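Local coordinates for protein aminotransferase (PDB 4ZM4) that belongs to the class-III aminotransferases, a family of pyridoxal-5'-phosphate-binding proteins, and forms an assembly of two copies of the same chain, at residues D199-L204 with Q235-L240; L193-P198 with G225-A230; S129-A134 with I212-V217; A136-T141 with G245-F250. The protein carries 1 engineered substitution. All blocks are in the same frame, centred on the assembly; numbering follows the deposited sequence.

Contact 1: D199-L204 with Q235-L240; sequences DALREL and QLLREL
Leu201 is the first residue of 199-204 to meet the second helix, and it meets three leucines there. With CG anti to the backbone N (chi1 -176°), its branched end reaches across the gap toward 235-240. Leu201 CD2 comes up against Leu237 CD2 at 3.9 Å, the two side chains crossing at about a right angle, and lies 4.2 Å from Leu236 CD2. Leu240 approaches differently: it runs past Leu201 in the opposite direction, so that its CD1 methyl lands 3.7 Å from Leu201 CG. The helices that supply these residues, 198-208 and 233-244, run parallel, 2° between their directions and 11.0 Å between axes over these turns. Both are crossover helices of successive beta-alpha-beta units in the large domain of the type I pyridoxal-phosphate fold, one before strand 212-217 and the other after it. On the sheet side, Leu201 also touches Leu193 and Phe146. Next comes Arg202, a solvent-exposed residue. Arg202 CA is 4.2 Å from Leu240 CD1, while the side chain runs out, extended from CG to NE, and spreads its guanidinium over Leu236, the two side chains crossing at about a right angle. One face of the guanidinium is covered by Leu236 CD1, which lies 3.7 Å from Arg202 NH2 and toward the rim of the group rather than over its centre. The other methyl, Leu236 CD2, is 3.9 Å from Arg202 NH1.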
# COMPACT_ATOMS: atom_id res chain seq x y z
N ASP B 199 19.31 -28.08 -11.47
CA ASP B 199 19.78 -28.22 -12.86
C ASP B 199 19.30 -27.03 -13.71
O ASP B 199 20.09 -26.38 -14.36
CB ASP B 199 19.24 -29.52 -13.49
CG ASP B 199 19.87 -30.78 -12.90
OD1 ASP B 199 20.99 -30.71 -12.33
OD2 ASP B 199 19.23 -31.87 -13.04
N ALA B 200 18.00 -26.74 -13.66
CA ALA B 200 17.40 -25.66 -14.42
C ALA B 200 17.98 -24.32 -14.03
O ALA B 200 18.29 -23.49 -14.87
CB ALA B 200 15.88 -25.66 -14.22
N LEU B 201 18.19 -24.14 -12.74
CA LEU B 201 18.78 -22.91 -12.22
C LEU B 201 20.21 -22.72 -12.69
O LEU B 201 20.64 -21.60 -13.02
CB LEU B 201 18.72 -22.92 -10.68
CG LEU B 201 19.22 -21.64 -10.00
CD1 LEU B 201 18.32 -20.44 -10.29
CD2 LEU B 201 19.33 -21.87 -8.51
N ARG B 202 20.97 -23.80 -12.66
CA ARG B 202 22.37 -23.76 -13.13
C ARG B 202 22.42 -23.45 -14.61
O ARG B 202 23.25 -22.66 -15.06
CB ARG B 202 23.06 -25.11 -12.88
CG ARG B 202 23.43 -25.38 -11.44
CD ARG B 202 24.18 -26.69 -11.36
NE ARG B 202 24.96 -26.75 -10.12
CZ ARG B 202 24.62 -27.43 -9.03
NH1 ARG B 202 23.49 -28.15 -8.99
NH2 ARG B 202 25.43 -27.41 -7.97
N GLU B 203 21.54 -24.08 -15.38
CA GLU B 203 21.53 -23.88 -16.83
C GLU B 203 21.18 -22.43 -17.15
O GLU B 203 21.88 -21.76 -17.95
CB GLU B 203 20.57 -24.83 -17.53
CG GLU B 203 21.00 -25.08 -18.97
CD GLU B 203 19.84 -25.44 -19.89
OE1 GLU B 203 19.90 -25.08 -21.09
OE2 GLU B 203 18.90 -26.11 -19.41
N LEU B 204 20.17 -21.91 -16.46
CA LEU B 204 19.80 -20.51 -16.62
C LEU B 204 21.03 -19.60 -16.42
O LEU B 204 21.36 -18.81 -17.29
CB LEU B 204 18.70 -20.09 -15.63
CG LEU B 204 18.34 -18.61 -15.71
CD1 LEU B 204 17.82 -18.23 -17.09
CD2 LEU B 204 17.29 -18.29 -14.67
N GLN B 235 21.58 -22.18 -0.72
CA GLN B 235 23.02 -22.00 -0.75
C GLN B 235 23.43 -21.82 -2.21
O GLN B 235 24.25 -20.95 -2.54
CB GLN B 235 23.74 -23.20 -0.10
CG GLN B 235 23.54 -23.30 1.41
CD GLN B 235 22.15 -23.75 1.87
OE1 GLN B 235 21.28 -24.13 1.05
NE2 GLN B 235 21.94 -23.75 3.17
N LEU B 236 22.87 -22.67 -3.07
CA LEU B 236 23.16 -22.66 -4.48
C LEU B 236 22.77 -21.33 -5.10
O LEU B 236 23.51 -20.79 -5.93
CB LEU B 236 22.45 -23.81 -5.20
CG LEU B 236 22.65 -23.89 -6.72
CD1 LEU B 236 24.12 -24.07 -7.09
CD2 LEU B 236 21.82 -25.03 -7.31
N LEU B 237 21.61 -20.81 -4.70
CA LEU B 237 21.12 -19.54 -5.21
C LEU B 237 22.04 -18.42 -4.86
O LEU B 237 22.39 -17.59 -5.70
CB LEU B 237 19.74 -19.21 -4.63
CG LEU B 237 18.53 -19.40 -5.52
CD1 LEU B 237 17.28 -19.10 -4.70
CD2 LEU B 237 18.60 -18.46 -6.74
N ARG B 238 22.44 -18.37 -3.60
CA ARG B 238 23.41 -17.39 -3.10
C ARG B 238 24.74 -17.45 -3.87
O ARG B 238 25.39 -16.43 -4.10
CB ARG B 238 23.65 -17.61 -1.57
CG ARG B 238 24.77 -16.77 -0.93
CD ARG B 238 24.46 -15.29 -0.89
NE ARG B 238 24.47 -14.61 -2.18
CZ ARG B 238 24.19 -13.32 -2.38
NH1 ARG B 238 23.92 -12.50 -1.35
NH2 ARG B 238 24.19 -12.83 -3.61
N GLU B 239 25.16 -18.66 -4.22
CA GLU B 239 26.44 -18.79 -4.91
C GLU B 239 26.34 -18.27 -6.35
O GLU B 239 27.21 -17.55 -6.79
CB GLU B 239 26.89 -20.25 -4.91
CG GLU B 239 28.35 -20.47 -5.27
CD GLU B 239 28.70 -21.95 -5.33
OE1 GLU B 239 28.47 -22.64 -4.31
OE2 GLU B 239 29.23 -22.41 -6.35
N LEU B 240 25.28 -18.67 -7.05
CA LEU B 240 25.13 -18.31 -8.45
C LEU B 240 24.92 -16.82 -8.58
O LEU B 240 25.62 -16.17 -9.35
CB LEU B 240 23.97 -19.08 -9.11
CG LEU B 240 24.17 -20.58 -9.29
CD1 LEU B 240 22.91 -21.26 -9.77
CD2 LEU B 240 25.31 -20.90 -10.24

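Contact 2: L193-P198 with G225-A230; sequences LGWNDP and GVIPPA
Trp195 turns the pyrrole edge of its indole toward Ile227, and the ring NE1 donates a hydrogen bond to Ile227 O at 3.1 Å (N-H...O 159°). That oxygen sits at the edge, in the ring plane, whereas the donor stands well above the plane of the carbonyl. The Trp195 chi1 of -176° swings the indole away from its own N and over to the second loop. Ile227 slides past it in the opposite direction, leaving its CG2 methyl 3.8 Å from Trp195 CD1. Pro229 instead lies alongside, pointing the same way, with its CB 3.8 Å from CZ2 of the benzene half of Trp195. Both segments are loops that follow parallel strands of the large sheet and lead into helices, 198-208 and 233-244; the Trp195 side chain is about 12 Å from the bound P3B. In the first loop, Gly194 to Asp197 form a type II beta turn, and Asn196 takes the positive phi of its third position. From there Asn196 ND2 sits over one face of the Trp195 indole, 3.2 Å above the plane and toward the rim. The amide grips the second loop at two places. Asn196 OD1 receives Ala230 N at 2.8 Å in a nearly straight bond (171°), the donor standing above the carbonyl plane. Asn196 ND2 gives a hydrogen bond to Pro228 O at 3.2 Å, the acceptor lying near the plane of the Asn196 amide. ND2 has a further acceptor in Arg385 O; with OD1 facing an N-H and ND2 facing two carbonyl oxygens, the amide orientation is defined.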
# COMPACT_ATOMS: atom_id res chain seq x y z
N LEU B 193 11.39 -20.22 -13.35
CA LEU B 193 11.78 -21.62 -13.24
C LEU B 193 10.91 -22.32 -12.19
O LEU B 193 10.25 -21.69 -11.41
CB LEU B 193 13.21 -21.73 -12.71
CG LEU B 193 14.33 -20.94 -13.34
CD1 LEU B 193 15.57 -21.11 -12.49
CD2 LEU B 193 14.57 -21.45 -14.76
N GLY B 194 11.00 -23.64 -12.15
CA GLY B 194 10.40 -24.43 -11.10
C GLY B 194 11.21 -24.33 -9.80
O GLY B 194 12.45 -24.32 -9.83
N TRP B 195 10.49 -24.30 -8.69
CA TRP B 195 11.06 -24.27 -7.36
C TRP B 195 11.85 -25.56 -7.13
O TRP B 195 11.45 -26.60 -7.62
CB TRP B 195 9.92 -24.20 -6.36
CG TRP B 195 10.26 -24.05 -4.88
CD1 TRP B 195 9.62 -24.67 -3.85
CD2 TRP B 195 11.24 -23.20 -4.26
NE1 TRP B 195 10.13 -24.26 -2.66
CE2 TRP B 195 11.13 -23.37 -2.88
CE3 TRP B 195 12.20 -22.32 -4.76
CZ2 TRP B 195 11.92 -22.71 -1.98
CZ3 TRP B 195 13.01 -21.67 -3.86
CH2 TRP B 195 12.88 -21.88 -2.49
N ASN B 196 12.99 -25.45 -6.45
CA ASN B 196 13.84 -26.57 -6.09
C ASN B 196 14.30 -27.40 -7.28
O ASN B 196 14.37 -28.63 -7.20
CB ASN B 196 13.14 -27.44 -5.05
CG ASN B 196 13.05 -26.77 -3.69
OD1 ASN B 196 13.99 -26.11 -3.26
ND2 ASN B 196 11.94 -26.94 -3.00
N ASP B 197 14.63 -26.74 -8.39
CA ASP B 197 15.17 -27.42 -9.60
C ASP B 197 16.58 -26.91 -9.88
O ASP B 197 16.75 -26.01 -10.69
CB ASP B 197 14.26 -27.16 -10.81
CG ASP B 197 14.66 -27.98 -12.02
OD1 ASP B 197 15.79 -28.51 -12.06
OD2 ASP B 197 13.84 -28.10 -12.94
N PRO B 198 17.60 -27.47 -9.19
CA PRO B 198 18.98 -26.94 -9.33
C PRO B 198 19.59 -27.01 -10.74
O PRO B 198 20.30 -26.11 -11.16
CB PRO B 198 19.79 -27.76 -8.33
CG PRO B 198 18.94 -28.88 -7.89
CD PRO B 198 17.52 -28.60 -8.25
N GLY B 225 1.27 -24.23 -0.93
CA GLY B 225 1.72 -25.25 0.01
C GLY B 225 2.81 -24.57 0.78
O GLY B 225 3.12 -23.42 0.52
N VAL B 226 3.38 -25.26 1.73
CA VAL B 226 4.46 -24.69 2.49
C VAL B 226 5.66 -25.53 2.14
O VAL B 226 6.13 -26.33 2.93
CB VAL B 226 4.15 -24.71 4.01
CG1 VAL B 226 5.38 -24.34 4.83
CG2 VAL B 226 3.01 -23.76 4.31
N ILE B 227 6.16 -25.36 0.93
CA ILE B 227 7.29 -26.15 0.45
C ILE B 227 8.61 -25.48 0.84
O ILE B 227 9.02 -24.49 0.23
CB ILE B 227 7.21 -26.39 -1.08
CG1 ILE B 227 5.85 -27.00 -1.43
CG2 ILE B 227 8.33 -27.31 -1.52
CD1 ILE B 227 5.58 -27.12 -2.91
N PRO B 228 9.30 -26.06 1.82
CA PRO B 228 10.59 -25.53 2.16
C PRO B 228 11.62 -25.76 1.04
O PRO B 228 11.39 -26.55 0.11
CB PRO B 228 10.98 -26.31 3.42
CG PRO B 228 10.28 -27.62 3.29
CD PRO B 228 9.04 -27.36 2.46
N PRO B 229 12.74 -25.05 1.11
CA PRO B 229 13.73 -25.26 0.06
C PRO B 229 14.41 -26.61 0.29
O PRO B 229 14.65 -27.00 1.43
CB PRO B 229 14.70 -24.10 0.28
CG PRO B 229 14.62 -23.83 1.75
CD PRO B 229 13.23 -24.19 2.20
N ALA B 230 14.72 -27.31 -0.80
CA ALA B 230 15.47 -28.56 -0.73
C ALA B 230 16.85 -28.28 -0.14
O ALA B 230 17.40 -27.19 -0.29
CB ALA B 230 15.62 -29.16 -2.11

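Contact 3: S129-A134 with I212-V217; sequences SALRLA and IAAVIV
Helix 123-138 packs here against one face of the large mixed sheet of the type I pyridoxal-phosphate fold, meeting strand 212-217 through Leu131 and Ala134. The short segments run roughly antiparallel, at 147°, and their axes come within 7.8 Å. The closest side-chain meeting is methyl to methyl: Ala134 CB lies 3.8 Å from Ala214 CB. One residue earlier in the strand, Ala213 has helical backbone angles, and as a result it too directs its CB at the helix, 4.0 Å from Ala134 O. A turn back along the helix, Leu131 reaches over with its CD2 methyl, which touches Ala214 CB at 4.3 Å and Ile216 CD1 at 4.2 Å. The side chain of Ile216 is about 7 Å from the bound P3B. The same helix also serves the dimer, where Arg132 forms a salt bridge with Glu155 of the second subunit. The small side chains of the three alanines let helix and strand approach closely; with no hydrogen bond across and all the touching residues buried, the association probably rests on apolar packing.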
# COMPACT_ATOMS: atom_id res chain seq x y z
N SER B 129 9.66 -1.65 -5.49
CA SER B 129 10.82 -0.74 -5.32
C SER B 129 12.11 -1.47 -5.11
O SER B 129 13.14 -1.04 -5.64
CB SER B 129 10.55 0.26 -4.21
OG SER B 129 9.67 1.30 -4.66
N ALA B 130 12.05 -2.64 -4.46
CA ALA B 130 13.21 -3.48 -4.31
C ALA B 130 13.75 -3.98 -5.66
O ALA B 130 15.00 -4.03 -5.89
CB ALA B 130 12.90 -4.66 -3.42
N LEU B 131 12.84 -4.41 -6.54
CA LEU B 131 13.25 -4.85 -7.89
C LEU B 131 13.85 -3.69 -8.68
O LEU B 131 14.83 -3.87 -9.40
CB LEU B 131 12.10 -5.53 -8.65
CG LEU B 131 11.71 -6.86 -8.00
CD1 LEU B 131 10.53 -7.50 -8.75
CD2 LEU B 131 12.87 -7.85 -7.92
N ARG B 132 13.24 -2.51 -8.57
CA ARG B 132 13.77 -1.34 -9.24
C ARG B 132 15.17 -1.06 -8.72
O ARG B 132 16.06 -0.71 -9.49
CB ARG B 132 12.86 -0.14 -9.05
CG ARG B 132 11.66 -0.10 -9.98
CD ARG B 132 10.90 1.19 -9.79
NE ARG B 132 9.65 1.19 -10.53
CZ ARG B 132 8.62 2.00 -10.29
NH1 ARG B 132 8.67 2.92 -9.34
NH2 ARG B 132 7.51 1.89 -11.03
N LEU B 133 15.37 -1.19 -7.41
CA LEU B 133 16.69 -0.94 -6.81
C LEU B 133 17.73 -1.88 -7.40
O LEU B 133 18.81 -1.44 -7.76
CB LEU B 133 16.64 -1.10 -5.29
CG LEU B 133 17.94 -0.90 -4.51
CD1 LEU B 133 18.51 0.50 -4.76
CD2 LEU B 133 17.72 -1.13 -3.02
N ALA B 134 17.36 -3.16 -7.56
CA ALA B 134 18.26 -4.13 -8.16
C ALA B 134 18.58 -3.83 -9.66
O ALA B 134 19.73 -4.00 -10.11
CB ALA B 134 17.70 -5.54 -8.01
N ILE B 212 21.33 -10.95 -15.48
CA ILE B 212 20.30 -10.99 -14.44
C ILE B 212 20.52 -9.90 -13.39
O ILE B 212 21.53 -9.89 -12.67
CB ILE B 212 20.22 -12.39 -13.80
CG1 ILE B 212 19.73 -13.39 -14.84
CG2 ILE B 212 19.28 -12.38 -12.57
CD1 ILE B 212 19.99 -14.83 -14.50
N ALA B 213 19.53 -8.99 -13.26
CA ALA B 213 19.55 -8.00 -12.19
C ALA B 213 19.28 -8.63 -10.84
O ALA B 213 19.91 -8.28 -9.84
CB ALA B 213 18.51 -6.93 -12.47
N ALA B 214 18.29 -9.52 -10.77
CA ALA B 214 17.87 -10.12 -9.48
C ALA B 214 17.21 -11.47 -9.65
O ALA B 214 16.55 -11.75 -10.63
CB ALA B 214 16.92 -9.18 -8.73
N VAL B 215 17.38 -12.31 -8.65
CA VAL B 215 16.52 -13.44 -8.43
C VAL B 215 15.66 -13.11 -7.20
O VAL B 215 16.19 -12.89 -6.10
CB VAL B 215 17.31 -14.69 -8.13
CG1 VAL B 215 16.35 -15.85 -7.92
CG2 VAL B 215 18.28 -14.99 -9.28
N ILE B 216 14.34 -13.10 -7.37
CA ILE B 216 13.46 -12.94 -6.23
C ILE B 216 12.85 -14.30 -5.86
O ILE B 216 12.54 -15.09 -6.77
CB ILE B 216 12.37 -11.86 -6.46
CG1 ILE B 216 11.55 -11.63 -5.19
CG2 ILE B 216 11.45 -12.24 -7.61
CD1 ILE B 216 10.85 -10.28 -5.13
N VAL B 217 12.70 -14.55 -4.55
CA VAL B 217 12.31 -15.86 -4.09
C VAL B 217 11.66 -15.84 -2.70
O VAL B 217 12.05 -15.06 -1.83
CB VAL B 217 13.53 -16.78 -4.09
CG1 VAL B 217 14.53 -16.30 -3.07
CG2 VAL B 217 13.12 -18.23 -3.84

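Contact 4: A136-T141 with G245-F250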
# COMPACT_ATOMS: atom_id res chain seq x y z
N ALA B 136 18.37 -0.80 -11.05
CA ALA B 136 19.16 0.45 -11.04
C ALA B 136 20.62 0.22 -10.62
O ALA B 136 21.54 0.84 -11.18
CB ALA B 136 18.53 1.49 -10.15
N THR B 137 20.82 -0.68 -9.67
CA THR B 137 22.12 -0.92 -9.07
C THR B 137 23.04 -1.71 -10.01
O THR B 137 24.22 -1.39 -10.15
CB THR B 137 21.94 -1.63 -7.68
OG1 THR B 137 21.18 -0.79 -6.82
CG2 THR B 137 23.28 -1.92 -7.00
N THR B 138 22.50 -2.75 -10.61
CA THR B 138 23.27 -3.61 -11.49
C THR B 138 23.33 -3.06 -12.91
O THR B 138 24.15 -3.49 -13.70
CB THR B 138 22.62 -4.99 -11.58
OG1 THR B 138 21.25 -4.86 -11.99
CG2 THR B 138 22.66 -5.70 -10.24
N GLY B 139 22.46 -2.12 -13.25
CA GLY B 139 22.36 -1.65 -14.63
C GLY B 139 21.80 -2.73 -15.55
O GLY B 139 22.00 -2.68 -16.75
N ARG B 140 21.10 -3.71 -14.98
CA ARG B 140 20.51 -4.80 -15.76
C ARG B 140 19.02 -4.70 -15.62
O ARG B 140 18.53 -3.87 -14.87
CB ARG B 140 21.02 -6.16 -15.26
CG ARG B 140 22.54 -6.28 -15.23
CD ARG B 140 22.99 -7.57 -14.51
NE ARG B 140 24.45 -7.70 -14.38
CZ ARG B 140 25.07 -8.74 -13.84
NH1 ARG B 140 24.37 -9.78 -13.39
NH2 ARG B 140 26.39 -8.75 -13.73
N THR B 141 18.28 -5.53 -16.35
CA THR B 141 16.84 -5.49 -16.31
C THR B 141 16.15 -6.82 -15.97
O THR B 141 15.07 -6.82 -15.39
CB THR B 141 16.27 -4.92 -17.62
OG1 THR B 141 16.61 -5.79 -18.69
CG2 THR B 141 16.84 -3.55 -17.91
N GLY B 245 26.94 -11.53 -10.09
CA GLY B 245 26.68 -10.12 -9.82
C GLY B 245 25.20 -9.78 -9.83
O GLY B 245 24.83 -8.63 -10.00
N ALA B 246 24.35 -10.80 -9.67
CA ALA B 246 22.91 -10.60 -9.52
C ALA B 246 22.55 -10.43 -8.07
O ALA B 246 23.11 -11.10 -7.21
CB ALA B 246 22.16 -11.78 -10.12
N MET B 247 21.61 -9.55 -7.75
CA MET B 247 21.18 -9.37 -6.35
C MET B 247 20.24 -10.50 -6.00
O MET B 247 19.36 -10.85 -6.79
CB MET B 247 20.56 -7.99 -6.13
CG MET B 247 21.55 -6.86 -6.41
SD MET B 247 20.98 -5.22 -5.91
CE MET B 247 21.30 -5.26 -4.15
N LEU B 248 20.44 -11.10 -4.84
CA LEU B 248 19.52 -12.09 -4.32
C LEU B 248 18.51 -11.37 -3.41
O LEU B 248 18.91 -10.69 -2.46
CB LEU B 248 20.26 -13.20 -3.55
CG LEU B 248 19.41 -14.32 -2.90
CD1 LEU B 248 18.47 -14.99 -3.88
CD2 LEU B 248 20.31 -15.36 -2.25
N VAL B 249 17.22 -11.48 -3.77
CA VAL B 249 16.14 -10.87 -3.02
C VAL B 249 15.30 -11.95 -2.34
O VAL B 249 14.61 -12.70 -3.00
CB VAL B 249 15.23 -9.99 -3.92
CG1 VAL B 249 14.27 -9.19 -3.09
CG2 VAL B 249 16.06 -9.01 -4.77
N PHE B 250 15.32 -11.99 -1.01
CA PHE B 250 14.42 -12.86 -0.27
C PHE B 250 13.17 -12.06 0.01
O PHE B 250 13.20 -11.02 0.68
CB PHE B 250 15.01 -13.33 1.08
CG PHE B 250 15.95 -14.50 0.98
CD1 PHE B 250 16.33 -15.04 -0.23
CD2 PHE B 250 16.51 -15.03 2.13
CE1 PHE B 250 17.22 -16.11 -0.31
CE2 PHE B 250 17.41 -16.08 2.07
CZ PHE B 250 17.76 -16.63 0.84
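This is a van der Waals contact at the end of the large sheet where strand 247-251 begins, between the end of helix 123-138 and the chain entering that strand, in the large domain of the type I pyridoxal-phosphate fold. Gly245 follows helix 233-244 and leaves it with positive phi. Arg140 lays its guanidinium against this turn, with Gly245 O 3.5 Å above one face and offset toward the rim; from NH1 of Arg140 to that oxygen the distance is 3.6 Å. The polar bonds of the guanidinium run from NH1 to Ile212 O of strand 212-217 and from NH2 to Ser244 O, just before Gly245, and hold its plane flat beside Gly245. Thr138 makes an ST turn: its OG1 accepts from Arg140 N at 3.2 Å (N-H...O 146°) and is also hydrogen-bonded to Ala134 O. With the hydroxyl thus turned back on its own helix, the CG2 methyl of Thr138 is turned toward the other segment, 3.7 Å from Gly245 O and 4.2 Å from Met247 CG. Thr137 crosses the bent end of Met247 at about a right angle, its CB 4.1 Å from the sulfur SD of Met247.

In the fold
From the N terminus, helix 123-138 opens both contact 3 and contact 4: the first closes a loop of 77 residues onto strand 212-217, the second one of 103 residues onto the start of strand 247-251, and the two cross. Contacts 2 and 1 begin inside the loop of contact 3 and finish beyond it, so both cross contact 3; they also cross each other, and both are nested within contact 4. Strand 212-217 thus lies between layers, with helix 123-138 on one face and Leu237 of contact 1 against Val215 on the other. Contact 2 joins the loops leading into the two helices of contact 1, and its Trp195 touches Val217.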